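PDB 2IZ6: molybdenum cofactor carrier protein from Chlamydomonas reinhardtii, which probably binds the molybdenum cofactor and carries it within the cell. Local coordinates for residues L37-A42 and A65-G70; E123-L128 and K145-L150; V135-Q140 and A159-A164; G17-G22 and G56-A61. All blocks are in the same frame, centred on the assembly; numbering follows the deposited sequence. Where two conformers were deposited one is given.

Interaction 1 (L37-A42 and A65-G70); sequences LGKQIA and AKEAGG
Ala42 points its methyl at the turn that ends helix 57-67, where CB lands 3.4 Å from Ala65 O and 3.5 Å from Gly70 CA. The methyl of Ala68, just past the helix end, meets it, CB to CB 3.8 Å, and also rests 3.5 Å from Lys39 O. Gly70 could hardly be anything larger: a CB on it would run into the methyl of Ala42. At the other end Gly38 lets the helices come close: its O takes a CA-H...O contact from Ala65 CA at 3.3 Å, and Ala65 CB rests 3.6 Å from Gly38 O. Lys39 works at the solvent side. Its aliphatic part, bent at chi3 (-140°), brings CE to 3.7 Å from Glu67 OE1, while NZ stays 4.5 Å from that oxygen, too far for a salt bridge. The backbone turn against which Ala42 packs is fixed by Gly70 N to Ala65 O and Gly69 N to Lys66 O, with Gly69 at positive phi; Lys66 NZ reaches forward to Gly70 O and also pairs with Asp89. This is close, small-residue helix packing against a Schellman motif, on one layer of a Rossmann-like alpha/beta fold.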
loop_
_atom_site.group_PDB
_atom_site.type_symbol
_atom_site.label_atom_id
_atom_site.label_comp_id
_atom_site.label_asym_id
_atom_site.label_seq_id
_atom_site.Cartn_x
_atom_site.Cartn_y
_atom_site.Cartn_z
ATOM N N LEU A 37 15.759 -4.414 -25.361
ATOM C CA LEU A 37 14.349 -4.655 -25.139
ATOM C C LEU A 37 13.598 -3.330 -25.102
ATOM O O LEU A 37 12.505 -3.245 -25.713
ATOM C CB LEU A 37 14.190 -5.418 -23.833
ATOM C CG LEU A 37 12.754 -5.779 -23.490
ATOM C CD1 LEU A 37 12.238 -6.891 -24.339
ATOM C CD2 LEU A 37 12.624 -6.085 -21.982
ATOM N N GLY A 38 14.053 -2.363 -24.320
ATOM C CA GLY A 38 13.482 -1.003 -24.247
ATOM C C GLY A 38 13.305 -0.363 -25.613
ATOM O O GLY A 38 12.220 0.153 -25.987
ATOM N N LYS A 39 14.319 -0.493 -26.438
ATOM C CA LYS A 39 14.300 0.004 -27.868
ATOM C C LYS A 39 13.166 -0.601 -28.608
ATOM O O LYS A 39 12.420 0.114 -29.221
ATOM C CB LYS A 39 15.681 -0.259 -28.543
ATOM C CG LYS A 39 16.751 0.566 -28.083
ATOM C CD LYS A 39 17.895 0.433 -29.117
ATOM C CE LYS A 39 19.253 0.373 -28.501
ATOM N NZ LYS A 39 20.235 -0.172 -29.563
ATOM N N GLN A 40 12.980 -1.908 -28.490
ATOM C CA GLN A 40 12.023 -2.627 -29.307
ATOM C C GLN A 40 10.676 -2.346 -28.823
ATOM O O GLN A 40 9.731 -2.244 -29.610
ATOM C CB GLN A 40 12.398 -4.108 -29.340
ATOM C CG GLN A 40 13.725 -4.330 -30.041
ATOM C CD GLN A 40 13.795 -3.815 -31.486
ATOM O OE1 GLN A 40 12.769 -3.775 -32.219
ATOM N NE2 GLN A 40 15.019 -3.494 -31.934
ATOM N N ILE A 41 10.524 -2.214 -27.501
ATOM C CA ILE A 41 9.216 -1.862 -26.983
ATOM C C ILE A 41 8.760 -0.531 -27.569
ATOM O O ILE A 41 7.616 -0.407 -27.966
ATOM C CB ILE A 41 9.201 -1.862 -25.389
ATOM C CG1 ILE A 41 9.303 -3.304 -24.895
ATOM C CG2 ILE A 41 8.106 -1.008 -24.779
ATOM C CD1 ILE A 41 9.691 -3.388 -23.440
ATOM N N ALA A 42 9.567 0.474 -27.502
ATOM C CA ALA A 42 9.215 1.788 -28.062
ATOM C C ALA A 42 8.946 1.784 -29.567
ATOM O O ALA A 42 8.019 2.426 -30.044
ATOM C CB ALA A 42 10.225 2.745 -27.770
ATOM N N ALA A 65 14.140 2.781 -24.540
ATOM C CA ALA A 65 12.840 3.229 -25.013
ATOM C C ALA A 65 12.884 4.702 -25.383
ATOM O O ALA A 65 12.319 5.113 -26.400
ATOM C CB ALA A 65 11.834 3.031 -23.898
ATOM N N LYS A 66 13.622 5.492 -24.576
ATOM C CA LYS A 66 13.640 6.957 -24.823
ATOM C C LYS A 66 14.409 7.215 -26.102
ATOM O O LYS A 66 14.007 8.042 -26.949
ATOM C CB LYS A 66 14.244 7.680 -23.622
ATOM C CG LYS A 66 14.451 9.237 -23.699
ATOM C CD LYS A 66 13.190 10.062 -23.983
ATOM C CE LYS A 66 11.932 9.527 -23.372
ATOM N NZ LYS A 66 10.772 10.051 -24.178
ATOM N N GLU A 67 15.493 6.489 -26.305
ATOM C CA GLU A 67 16.292 6.625 -27.544
ATOM C C GLU A 67 15.505 6.321 -28.841
ATOM O O GLU A 67 15.705 6.961 -29.888
ATOM C CB GLU A 67 17.522 5.724 -27.455
ATOM C CG GLU A 67 18.462 5.800 -28.666
ATOM C CD GLU A 67 19.561 4.733 -28.669
ATOM O OE1 GLU A 67 19.653 3.927 -27.717
ATOM O OE2 GLU A 67 20.354 4.688 -29.655
ATOM N N ALA A 68 14.624 5.321 -28.785
ATOM C CA ALA A 68 13.763 4.935 -29.858
ATOM C C ALA A 68 12.479 5.772 -29.948
ATOM O O ALA A 68 11.567 5.455 -30.731
ATOM C CB ALA A 68 13.425 3.435 -29.665
ATOM N N GLY A 69 12.369 6.827 -29.128
ATOM C CA GLY A 69 11.187 7.716 -29.163
ATOM C C GLY A 69 9.953 7.301 -28.422
ATOM O O GLY A 69 8.885 7.879 -28.636
ATOM N N GLY A 70 10.070 6.311 -27.516
ATOM C CA GLY A 70 8.913 5.877 -26.818
ATOM C C GLY A 70 8.663 6.647 -25.533
ATOM O O GLY A 70 9.475 7.454 -25.077
#

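Interaction 2 (E123-L128 and K145-L150); sequences EVALAL and KFFTSL
Val124 lays its CG1 methyl over one face of the Phe147 ring, 3.7 Å from the ring centroid and 18° off the normal, a CH-pi contact. Val124 chi1 (167°) turns CG1 away from the backbone N and out toward the neighbouring helix, and Phe147 chi1 (-73°) swings the ring into the gap between the helices, with CG opposite its own carbonyl carbon. The methyl sits off centre, above the bond from CD2 to CE2. Phe146 CD2 lies over the centre of the opposite face, so the ring is sandwiched and its rotation is restricted from both sides. Leu128 approaches nearly at right angles, its CD1 4.1 Å from Phe147 CD2 and 4.2 Å from Leu150 CB. Ala125 CB adds a looser touch at 4.4 Å from Phe147 CE2. An alanine in place of Phe147 would probably open a gap between the helices and leave the Val124 methyl without its ring. The helices run nearly parallel, axes 10.9 Å apart, and the ring, with the Leu128-Leu150 contact, fills the space between them. Beneath them Val134 of strand 134-137 supports Val124 and Leu128, while Leu136 and Val155, from strands 134-137 and 155-158, support Phe147; Phe146 of a second subunit meets Phe147 edge-to-face, carrying the packing into the subunit interface.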
loop_
_atom_site.group_PDB
_atom_site.type_symbol
_atom_site.label_atom_id
_atom_site.label_comp_id
_atom_site.label_asym_id
_atom_site.label_seq_id
_atom_site.Cartn_x
_atom_site.Cartn_y
_atom_site.Cartn_z
ATOM N N GLU A 123 7.357 -9.742 -7.835
ATOM C CA GLU A 123 6.516 -9.113 -8.819
ATOM C C GLU A 123 6.008 -10.070 -9.895
ATOM O O GLU A 123 4.867 -9.957 -10.385
ATOM C CB GLU A 123 7.197 -7.881 -9.454
ATOM C CG GLU A 123 7.421 -6.717 -8.552
ATOM C CD GLU A 123 6.208 -6.284 -7.680
ATOM O OE1 GLU A 123 6.466 -6.072 -6.474
ATOM O OE2 GLU A 123 5.068 -6.181 -8.188
ATOM N N VAL A 124 6.849 -10.993 -10.304
ATOM C CA VAL A 124 6.454 -12.005 -11.285
ATOM C C VAL A 124 5.312 -12.878 -10.657
ATOM O O VAL A 124 4.263 -13.177 -11.237
ATOM C CB VAL A 124 7.615 -12.901 -11.723
ATOM C CG1 VAL A 124 7.135 -14.115 -12.477
ATOM C CG2 VAL A 124 8.579 -12.067 -12.529
ATOM N N ALA A 125 5.535 -13.292 -9.404
ATOM C CA ALA A 125 4.556 -14.126 -8.707
ATOM C C ALA A 125 3.254 -13.391 -8.534
ATOM O O ALA A 125 2.146 -13.972 -8.765
ATOM C CB ALA A 125 5.074 -14.534 -7.393
ATOM N N LEU A 126 3.305 -12.084 -8.222
ATOM C CA LEU A 126 2.060 -11.295 -8.101
ATOM C C LEU A 126 1.362 -11.105 -9.467
ATOM O O LEU A 126 0.110 -10.978 -9.513
ATOM C CB LEU A 126 2.293 -10.006 -7.355
ATOM C CG LEU A 126 2.654 -10.225 -5.894
ATOM C CD1 LEU A 126 3.021 -8.947 -5.105
ATOM C CD2 LEU A 126 1.529 -10.932 -5.145
ATOM N N ALA A 127 2.075 -10.963 -10.545
ATOM C CA ALA A 127 1.533 -10.909 -11.897
ATOM C C ALA A 127 0.801 -12.188 -12.171
ATOM O O ALA A 127 -0.301 -12.170 -12.664
ATOM C CB ALA A 127 2.612 -10.685 -12.932
ATOM N N LEU A 128 1.386 -13.337 -11.841
ATOM C CA LEU A 128 0.693 -14.611 -12.039
ATOM C C LEU A 128 -0.489 -14.744 -11.173
ATOM O O LEU A 128 -1.501 -15.279 -11.637
ATOM C CB LEU A 128 1.601 -15.817 -11.862
ATOM C CG LEU A 128 2.832 -15.814 -12.792
ATOM C CD1 LEU A 128 3.789 -16.934 -12.428
ATOM C CD2 LEU A 128 2.411 -15.994 -14.277
ATOM N N LYS A 145 11.787 -22.990 -14.479
ATOM C CA LYS A 145 11.056 -24.197 -14.091
ATOM C C LYS A 145 10.049 -23.903 -12.969
ATOM O O LYS A 145 8.895 -24.325 -13.021
ATOM C CB LYS A 145 12.056 -25.296 -13.633
ATOM C CG LYS A 145 12.826 -25.878 -14.812
ATOM C CD LYS A 145 13.779 -27.029 -14.420
ATOM C CE LYS A 145 15.118 -27.006 -15.273
ATOM N NZ LYS A 145 15.358 -28.073 -16.348
ATOM N N PHE A 146 10.458 -23.099 -11.992
ATOM C CA PHE A 146 9.590 -22.748 -10.867
ATOM C C PHE A 146 8.339 -21.955 -11.306
ATOM O O PHE A 146 7.202 -22.355 -11.044
ATOM C CB PHE A 146 10.363 -22.012 -9.795
ATOM C CG PHE A 146 9.454 -21.473 -8.694
ATOM C CD1 PHE A 146 8.778 -22.328 -7.852
ATOM C CD2 PHE A 146 9.237 -20.103 -8.562
ATOM C CE1 PHE A 146 7.907 -21.800 -6.832
ATOM C CE2 PHE A 146 8.434 -19.589 -7.554
ATOM C CZ PHE A 146 7.762 -20.414 -6.732
ATOM N N PHE A 147 8.535 -20.912 -12.130
ATOM C CA PHE A 147 7.411 -20.073 -12.519
ATOM C C PHE A 147 6.543 -20.842 -13.449
ATOM O O PHE A 147 5.319 -20.763 -13.414
ATOM C CB PHE A 147 7.893 -18.681 -13.090
ATOM C CG PHE A 147 8.415 -17.781 -12.021
ATOM C CD1 PHE A 147 9.707 -17.442 -11.946
ATOM C CD2 PHE A 147 7.568 -17.359 -11.008
ATOM C CE1 PHE A 147 10.194 -16.662 -10.864
ATOM C CE2 PHE A 147 8.054 -16.556 -9.947
ATOM C CZ PHE A 147 9.323 -16.258 -9.886
ATOM N N THR A 148 7.152 -21.650 -14.324
ATOM C CA THR A 148 6.301 -22.525 -15.161
ATOM C C THR A 148 5.456 -23.515 -14.339
ATOM O O THR A 148 4.319 -23.791 -14.702
ATOM C CB THR A 148 7.129 -23.301 -16.221
ATOM O OG1 THR A 148 7.828 -22.367 -17.038
ATOM C CG2 THR A 148 6.220 -24.236 -17.071
ATOM N N SER A 149 5.976 -24.030 -13.253
ATOM C CA SER A 149 5.134 -24.857 -12.351
ATOM C C SER A 149 3.996 -24.076 -11.702
ATOM O O SER A 149 2.971 -24.696 -11.392
ATOM C CB SER A 149 5.951 -25.528 -11.224
ATOM O OG SER A 149 6.461 -24.626 -10.205
ATOM N N LEU A 150 4.182 -22.772 -11.434
ATOM C CA LEU A 150 3.092 -21.945 -10.863
ATOM C C LEU A 150 1.942 -21.766 -11.804
ATOM O O LEU A 150 0.780 -21.795 -11.387
ATOM C CB LEU A 150 3.537 -20.549 -10.390
ATOM C CG LEU A 150 4.490 -20.479 -9.210
ATOM C CD1 LEU A 150 4.737 -19.063 -8.842
ATOM C CD2 LEU A 150 3.978 -21.262 -7.981
#

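Interaction 3 (V135-Q140 and A159-A164); sequences VLLGTQ and ADVAGA
Leu137 spreads its two methyls over the start of helix 161-173: CD1 presses on the backbone of Asp160, 3.6 Å from Asp160 C, and CD2 meets the CG2 methyl of Val161 at 4.0 Å. With CG turned opposite the backbone N (chi1 174°), the isobutyl group reaches across to the helix although its CB sets out along the flank of the contact. CD1 therefore touches main chain while CD2 touches side chains, and the fork straddles the point where the loop becomes helix. Two residues back along the strand, Val135 uses the same turn. Its CG1 lies opposite the backbone N and packs on Ala164, whose CB is 3.9 Å away. The methyl of Ala164 also comes within 4.3 Å of Leu137 CD2, so it is shared between the two strand residues, and its small size lets the helix settle close to the strand.

The backbone that Leu137 rests on is held in shape by a cap. Asp160 is the N-cap, and its OD2 accepts from Gly163 N at 2.8 Å, nearly in line with the carboxylate C-O bond; the N-H...O angle is 153°. No hydrogen bond joins the two segments, and their cohesion is apolar. Met33 of helix 28-43 extends the layer by touching both Leu137 and Val161. Strand 134-137 lies between strands 110-114 and 155-158 in the parallel sheet, and a capped helix lying over its side chains in this way is the ordinary strand-to-helix layering of a Rossmann-like alpha/beta sandwich.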
loop_
_atom_site.group_PDB
_atom_site.type_symbol
_atom_site.label_atom_id
_atom_site.label_comp_id
_atom_site.label_asym_id
_atom_site.label_seq_id
_atom_site.Cartn_x
_atom_site.Cartn_y
_atom_site.Cartn_z
ATOM N N VAL A 135 6.816 -12.772 -19.328
ATOM C CA VAL A 135 7.937 -13.192 -20.153
ATOM C C VAL A 135 9.284 -13.184 -19.406
ATOM O O VAL A 135 9.612 -12.177 -18.801
ATOM C CB VAL A 135 8.043 -12.345 -21.444
ATOM C CG1 VAL A 135 9.174 -12.826 -22.314
ATOM C CG2 VAL A 135 6.779 -12.399 -22.257
ATOM N N LEU A 136 9.939 -14.347 -19.314
ATOM C CA LEU A 136 11.174 -14.482 -18.584
ATOM C C LEU A 136 12.330 -14.510 -19.547
ATOM O O LEU A 136 12.485 -15.468 -20.305
ATOM C CB LEU A 136 11.134 -15.777 -17.764
ATOM C CG LEU A 136 10.013 -15.933 -16.737
ATOM C CD1 LEU A 136 10.172 -17.303 -15.993
ATOM C CD2 LEU A 136 9.970 -14.782 -15.768
ATOM N N LEU A 137 13.192 -13.497 -19.445
ATOM C CA LEU A 137 14.366 -13.326 -20.329
ATOM C C LEU A 137 15.619 -13.290 -19.448
ATOM O O LEU A 137 15.730 -12.498 -18.531
ATOM C CB LEU A 137 14.257 -12.055 -21.164
ATOM C CG LEU A 137 15.488 -11.679 -22.034
ATOM C CD1 LEU A 137 15.688 -12.763 -23.053
ATOM C CD2 LEU A 137 15.247 -10.282 -22.694
ATOM N N GLY A 138 16.533 -14.177 -19.741
ATOM C CA GLY A 138 17.830 -14.217 -19.035
ATOM C C GLY A 138 17.746 -14.619 -17.586
ATOM O O GLY A 138 18.580 -14.207 -16.766
ATOM N N THR A 139 16.716 -15.403 -17.248
ATOM C CA THR A 139 16.550 -15.966 -15.900
ATOM C C THR A 139 17.176 -17.387 -15.912
ATOM O O THR A 139 17.277 -18.016 -16.925
ATOM C CB THR A 139 15.066 -15.928 -15.394
ATOM O OG1 THR A 139 14.228 -16.894 -16.057
ATOM C CG2 THR A 139 14.452 -14.524 -15.589
ATOM N N GLN A 140 17.556 -17.907 -14.789
ATOM C CA GLN A 140 18.256 -19.177 -14.866
ATOM C C GLN A 140 17.242 -20.311 -14.905
ATOM O O GLN A 140 16.032 -20.075 -14.701
ATOM C CB GLN A 140 19.276 -19.274 -13.734
ATOM C CG GLN A 140 20.519 -18.290 -13.932
ATOM C CD GLN A 140 21.259 -18.424 -15.289
ATOM O OE1 GLN A 140 21.606 -19.526 -15.724
ATOM N NE2 GLN A 140 21.508 -17.291 -15.945
ATOM N N ALA A 159 14.359 -16.838 -25.205
ATOM C CA ALA A 159 15.773 -17.097 -25.346
ATOM C C ALA A 159 16.613 -15.851 -25.633
ATOM O O ALA A 159 17.831 -15.849 -25.400
ATOM C CB ALA A 159 16.004 -18.125 -26.441
ATOM N N ASP A 160 15.993 -14.835 -26.203
ATOM C CA ASP A 160 16.635 -13.562 -26.498
ATOM C C ASP A 160 15.593 -12.453 -26.631
ATOM O O ASP A 160 14.385 -12.710 -26.494
ATOM C CB ASP A 160 17.464 -13.669 -27.803
ATOM C CG ASP A 160 16.644 -14.208 -28.990
ATOM O OD1 ASP A 160 17.285 -14.719 -29.969
ATOM O OD2 ASP A 160 15.387 -14.131 -29.053
ATOM N N VAL A 161 16.064 -11.229 -26.916
ATOM C CA VAL A 161 15.210 -10.054 -26.995
ATOM C C VAL A 161 14.195 -10.249 -28.098
ATOM O O VAL A 161 13.011 -10.038 -27.922
ATOM C CB VAL A 161 15.957 -8.733 -27.188
ATOM C CG1 VAL A 161 15.013 -7.606 -27.560
ATOM C CG2 VAL A 161 16.700 -8.447 -25.970
ATOM N N ALA A 162 14.660 -10.668 -29.272
ATOM C CA ALA A 162 13.663 -10.976 -30.309
ATOM C C ALA A 162 12.521 -11.914 -29.880
ATOM O O ALA A 162 11.369 -11.652 -30.194
ATOM C CB ALA A 162 14.354 -11.577 -31.562
ATOM N N GLY A 163 12.850 -12.989 -29.176
ATOM C CA GLY A 163 11.861 -13.928 -28.710
ATOM C C GLY A 163 10.905 -13.316 -27.722
ATOM O O GLY A 163 9.680 -13.588 -27.771
ATOM N N ALA A 164 11.437 -12.511 -26.835
ATOM C CA ALA A 164 10.625 -11.770 -25.863
ATOM C C ALA A 164 9.631 -10.846 -26.522
ATOM O O ALA A 164 8.445 -10.828 -26.199
ATOM C CB ALA A 164 11.567 -11.018 -24.845
#

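Interaction 4 (G17-G22 and G56-A61); sequences GVMGPG and GVMHEA
Val18 and Val57 both hold CG1 opposite their backbone N (chi1 172° and 155°), which aims the two methyls at each other, 4.0 Å apart, where helix 57-67 packs on strand 15-19 of a Rossmann-like alpha/beta fold. The Val18 methyl also meets Ala61 CB, one turn further along the helix. Met58 reaches the strand differently: a kink at chi3 (-67°) follows an otherwise extended chain, placing SD 3.8 Å from Val18 O, with its own CE 4.0 Å from Gly20 O. In one of two conformers Met19 lies beside Met58, a contact that is therefore doubtful. A serine in place of Met58 would probably lose the packing on the backbone of Val18 and Gly20.

Glycines on both sides allow the close approach: Gly20 just past the strand and Gly56, the helix N-cap. Any CB on Gly20 would collide with Val57 CG1, which now lies 3.9 Å from Gly20 CA, and one on Gly56 would strike Pro21 O. Gly20 N is buried here with no polar partner in the model. Thr26 and Ala34 add to the packing around Val57, and Thr50 donates to Val18 O while touching Met58. No direct hydrogen bond crosses between the segments; instead a single water links the loop to the first turn of the helix, donating to Pro21 O and accepting from Met58 N, each at 2.9 Å.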
loop_
_atom_site.group_PDB
_atom_site.type_symbol
_atom_site.label_atom_id
_atom_site.label_comp_id
_atom_site.label_asym_id
_atom_site.label_seq_id
_atom_site.Cartn_x
_atom_site.Cartn_y
_atom_site.Cartn_z
ATOM N N GLY A 17 5.440 -3.845 -18.947
ATOM C CA GLY A 17 6.227 -3.712 -17.755
ATOM C C GLY A 17 7.533 -4.450 -17.861
ATOM O O GLY A 17 7.618 -5.501 -18.453
ATOM N N VAL A 18 8.598 -3.885 -17.287
ATOM C CA VAL A 18 9.872 -4.500 -17.260
ATOM C C VAL A 18 10.382 -4.478 -15.844
ATOM O O VAL A 18 10.364 -3.467 -15.177
ATOM C CB VAL A 18 10.879 -3.814 -18.193
ATOM C CG1 VAL A 18 12.313 -4.339 -18.050
ATOM C CG2 VAL A 18 10.385 -3.899 -19.608
ATOM N N MET A 19 10.877 -5.623 -15.416
ATOM C CA MET A 19 11.450 -5.795 -14.066
ATOM C C MET A 19 12.777 -6.480 -14.160
ATOM O O MET A 19 12.980 -7.368 -14.980
ATOM C CB MET A 19 10.579 -6.738 -13.322
ATOM C CG MET A 19 9.249 -6.299 -13.059
ATOM S SD MET A 19 9.141 -5.383 -11.497
ATOM C CE MET A 19 10.806 -5.434 -10.744
ATOM N N GLY A 20 13.689 -6.108 -13.274
ATOM C CA GLY A 20 14.855 -6.853 -13.150
ATOM C C GLY A 20 15.577 -6.349 -11.931
ATOM O O GLY A 20 15.129 -5.384 -11.288
ATOM N N PRO A 21 16.654 -7.026 -11.601
ATOM C CA PRO A 21 17.503 -6.629 -10.434
ATOM C C PRO A 21 18.242 -5.316 -10.682
ATOM O O PRO A 21 18.389 -4.877 -11.837
ATOM C CB PRO A 21 18.460 -7.795 -10.296
ATOM C CG PRO A 21 18.462 -8.466 -11.566
ATOM C CD PRO A 21 17.161 -8.225 -12.244
ATOM N N GLY A 22 18.695 -4.700 -9.608
ATOM C CA GLY A 22 19.448 -3.469 -9.666
ATOM C C GLY A 22 20.922 -3.743 -9.904
ATOM O O GLY A 22 21.351 -4.889 -10.192
ATOM N N GLY A 56 20.101 -0.546 -12.731
ATOM C CA GLY A 56 20.364 -1.727 -13.550
ATOM C C GLY A 56 19.468 -1.879 -14.771
ATOM O O GLY A 56 19.409 -0.981 -15.587
ATOM N N VAL A 57 18.845 -3.047 -14.870
ATOM C CA VAL A 57 17.982 -3.437 -15.959
ATOM C C VAL A 57 16.987 -2.322 -16.232
ATOM O O VAL A 57 16.762 -1.973 -17.408
ATOM C CB VAL A 57 17.188 -4.769 -15.608
ATOM C CG1 VAL A 57 15.895 -4.917 -16.378
ATOM C CG2 VAL A 57 18.107 -5.968 -15.748
ATOM N N MET A 58 16.363 -1.801 -15.189
ATOM C CA MET A 58 15.179 -0.929 -15.402
ATOM C C MET A 58 15.615 0.408 -16.045
ATOM O O MET A 58 14.969 0.904 -16.962
ATOM C CB MET A 58 14.403 -0.792 -14.077
ATOM C CG MET A 58 13.835 -2.144 -13.734
ATOM S SD MET A 58 12.583 -2.164 -12.443
ATOM C CE MET A 58 13.661 -1.714 -11.219
ATOM N N HIS A 59 16.755 0.929 -15.609
ATOM C CA HIS A 59 17.297 2.139 -16.186
ATOM C C HIS A 59 17.726 1.928 -17.634
ATOM O O HIS A 59 17.479 2.725 -18.499
ATOM C CB HIS A 59 18.439 2.646 -15.332
ATOM C CG HIS A 59 19.082 3.884 -15.866
ATOM N ND1 HIS A 59 18.401 5.067 -16.088
ATOM C CD2 HIS A 59 20.357 4.103 -16.253
ATOM C CE1 HIS A 59 19.237 5.960 -16.594
ATOM N NE2 HIS A 59 20.438 5.412 -16.675
ATOM N N GLU A 60 18.337 0.789 -17.903
ATOM C CA GLU A 60 18.723 0.479 -19.285
ATOM C C GLU A 60 17.539 0.384 -20.221
ATOM O O GLU A 60 17.626 0.884 -21.339
ATOM C CB GLU A 60 19.570 -0.792 -19.372
ATOM C CG GLU A 60 21.006 -0.605 -18.834
ATOM C CD GLU A 60 21.797 0.330 -19.717
ATOM O OE1 GLU A 60 21.472 0.460 -20.905
ATOM O OE2 GLU A 60 22.735 0.978 -19.203
ATOM N N ALA A 61 16.480 -0.265 -19.760
ATOM C CA ALA A 61 15.290 -0.373 -20.541
ATOM C C ALA A 61 14.747 1.043 -20.843
ATOM O O ALA A 61 14.301 1.371 -21.974
ATOM C CB ALA A 61 14.318 -1.245 -19.826
HETATM O O HOH W 1 16.795 -2.527 -12.384
#

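Interactions 1 and 4 share helix 57-67, whose two ends they hold, and their centres lie 13 Å apart. They meet where Val18 CG2 packs on Leu37 CD2 and Ile41 CD1, both at 3.9 Å. Leu37 continues the same apolar layer into interaction 3, its CA resting 3.9 Å from Val161 CG1. Through the sheet, Leu136 CD1 touches Phe147 CB at 3.9 Å and so ties interaction 3 to interaction 2, while Glu123 CG against Met19 SD, in one of two Met19 conformers, may join interactions 2 and 4. Interactions 1 and 2 stand on opposite sides of the chain's centre, 26 Å between centres. No cofactor is among the groups described, so none of these contacts can be assigned to its binding site.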